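Local structure of lysine/ornithine decarboxylase (Vibrio vulnificus, 2PLJ) at residues T342-G347 with P372-G377. The protein catalyses the decarboxylation of lysine and ornithine to cadaverine and putrescine, using pyridoxal phosphate as cofactor. Numbering follows the deposited sequence.
Sequences TIKQGG and PKLNNG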
loop_
_atom_site.group_PDB
_atom_site.type_symbol
_atom_site.label_atom_id
_atom_site.label_comp_id
_atom_site.label_asym_id
_atom_site.label_seq_id
_atom_site.Cartn_x
_atom_site.Cartn_y
_atom_site.Cartn_z
ATOM N N THR A 342 23.626 3.898 -7.264
ATOM C CA THR A 342 24.115 4.634 -6.109
ATOM C C THR A 342 24.968 5.765 -6.641
ATOM O O THR A 342 25.482 5.680 -7.761
ATOM C CB THR A 342 24.971 3.717 -5.194
ATOM O OG1 THR A 342 25.990 3.081 -5.979
ATOM C CG2 THR A 342 24.084 2.660 -4.563
ATOM N N ILE A 343 25.091 6.834 -5.861
ATOM C CA ILE A 343 26.012 7.915 -6.232
ATOM C C ILE A 343 27.431 7.379 -6.146
ATOM O O ILE A 343 28.210 7.546 -7.092
ATOM C CB ILE A 343 25.788 9.200 -5.401
ATOM C CG1 ILE A 343 24.429 9.827 -5.768
ATOM C CG2 ILE A 343 26.951 10.218 -5.624
ATOM C CD1 ILE A 343 23.965 10.907 -4.810
ATOM N N LYS A 344 27.731 6.690 -5.043
ATOM C CA LYS A 344 29.037 6.028 -4.860
ATOM C C LYS A 344 29.276 4.996 -5.952
ATOM O O LYS A 344 28.431 4.130 -6.194
ATOM C CB LYS A 344 29.117 5.355 -3.495
ATOM C CG LYS A 344 29.257 6.337 -2.360
ATOM C CD LYS A 344 30.271 5.867 -1.335
ATOM C CE LYS A 344 30.509 6.969 -0.326
ATOM N NZ LYS A 344 30.582 6.425 1.053
ATOM N N GLN A 345 30.419 5.117 -6.622
ATOM C CA GLN A 345 30.779 4.230 -7.728
ATOM C C GLN A 345 32.255 3.845 -7.634
ATOM O O GLN A 345 33.066 4.596 -7.090
ATOM C CB GLN A 345 30.497 4.912 -9.075
ATOM C CG GLN A 345 29.007 5.105 -9.404
ATOM C CD GLN A 345 28.312 3.798 -9.761
ATOM O OE1 GLN A 345 28.859 2.977 -10.509
ATOM N NE2 GLN A 345 27.101 3.599 -9.235
ATOM N N GLY A 346 32.595 2.668 -8.149
ATOM C CA GLY A 346 33.989 2.225 -8.190
ATOM C C GLY A 346 34.438 1.442 -6.968
ATOM O O GLY A 346 33.804 1.473 -5.910
ATOM N N GLY A 347 35.545 0.728 -7.110
ATOM C CA GLY A 347 35.993 -0.173 -6.052
ATOM C C GLY A 347 35.202 -1.473 -6.022
ATOM O O GLY A 347 34.466 -1.796 -6.949
ATOM N N PRO A 372 28.784 -1.090 -4.357
ATOM C CA PRO A 372 29.956 -0.704 -3.595
ATOM C C PRO A 372 29.592 -0.582 -2.104
ATOM O O PRO A 372 28.401 -0.469 -1.756
ATOM C CB PRO A 372 30.341 0.660 -4.192
ATOM C CG PRO A 372 29.152 1.144 -4.880
ATOM C CD PRO A 372 28.350 -0.043 -5.307
ATOM N N LYS A 373 30.597 -0.647 -1.239
ATOM C CA LYS A 373 30.374 -0.434 0.187
ATOM C C LYS A 373 29.806 0.971 0.435
ATOM O O LYS A 373 30.395 1.968 0.011
ATOM C CB LYS A 373 31.664 -0.651 0.996
ATOM C CG LYS A 373 31.534 -0.398 2.496
ATOM C CD LYS A 373 30.482 -1.306 3.154
ATOM C CE LYS A 373 30.470 -1.170 4.682
ATOM N NZ LYS A 373 30.108 0.184 5.226
ATOM N N LEU A 374 28.656 1.017 1.102
ATOM C CA LEU A 374 28.005 2.277 1.457
ATOM C C LEU A 374 28.109 2.567 2.946
ATOM O O LEU A 374 28.070 1.647 3.769
ATOM C CB LEU A 374 26.526 2.212 1.090
ATOM C CG LEU A 374 26.205 1.869 -0.367
ATOM C CD1 LEU A 374 24.693 1.798 -0.500
ATOM C CD2 LEU A 374 26.831 2.894 -1.314
ATOM N N ASN A 375 28.241 3.849 3.279
ATOM C CA ASN A 375 28.132 4.330 4.652
ATOM C C ASN A 375 26.688 4.734 4.973
ATOM O O ASN A 375 25.907 5.078 4.062
ATOM C CB ASN A 375 29.014 5.561 4.836
ATOM C CG ASN A 375 30.487 5.270 4.615
ATOM O OD1 ASN A 375 31.179 6.038 3.954
ATOM N ND2 ASN A 375 30.970 4.173 5.170
ATOM N N ASN A 376 26.341 4.748 6.260
ATOM C CA ASN A 376 25.049 5.317 6.640
ATOM C C ASN A 376 24.976 6.735 6.102
ATOM O O ASN A 376 25.986 7.481 6.130
ATOM C CB ASN A 376 24.838 5.320 8.158
ATOM C CG ASN A 376 24.805 3.914 8.754
ATOM O OD1 ASN A 376 24.659 2.909 8.035
ATOM N ND2 ASN A 376 24.951 3.837 10.075
ATOM N N GLY A 377 23.788 7.083 5.618
ATOM C CA GLY A 377 23.532 8.359 4.953
ATOM C C GLY A 377 23.785 8.373 3.452
ATOM O O GLY A 377 23.346 9.314 2.767
#
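P372 presses its ring into the bend of the loop 342-347, and the packing is tightest there: its CG lies 3.3 Å from the carbonyl O of K344. That carbonyl is already engaged, since T342 OG1 donates to K344 O over 2.7 Å, a bond lying in the carbonyl plane. Threonine suits the place because its two branches do different work. A chi1 of 53° swings OG1 back over the main chain, flanked by N and C, where it reaches K344 O and also lies 3.9 Å from P372 CG; the methyl CG2 meets L374 CD1. Proline brings a compact apolar surface to this buried spot and has no backbone N-H in need of a partner. Leucine extends the apolar patch, its CD2 resting 4.0 Å from K344 CB, while Y318 OH takes up the N-H of L374.

Toward solvent the contact thins out. The long chain of K344 suits this partly exposed edge: its aliphatic part packs on L374, then bends at chi2 and again at chi4, bringing NZ to 3.0 Å from N375 OD1. The main polar partner of NZ is D378, by a salt bridge; the same carboxylate accepts the N-H of N375, so D378, next in the chain to G377, braces its own loop and holds the lysine of the other. At the exposed far end G346 O lies 4.0 Å from P372 CB; with phi at 90° a CB on G346 would strike the carbonyl O of Q345, hence glycine.

Both segments belong to connections in the mixed sheet, remote from the parallel strands of the beta/alpha barrel: 342-347, whose T342 ends strand 340-342, leads to strand 349-355 with I343 against helix 40-53, whereas 372-377 joins strands 369-372 and 379-382, L374 packing on V306 of strand 300-312.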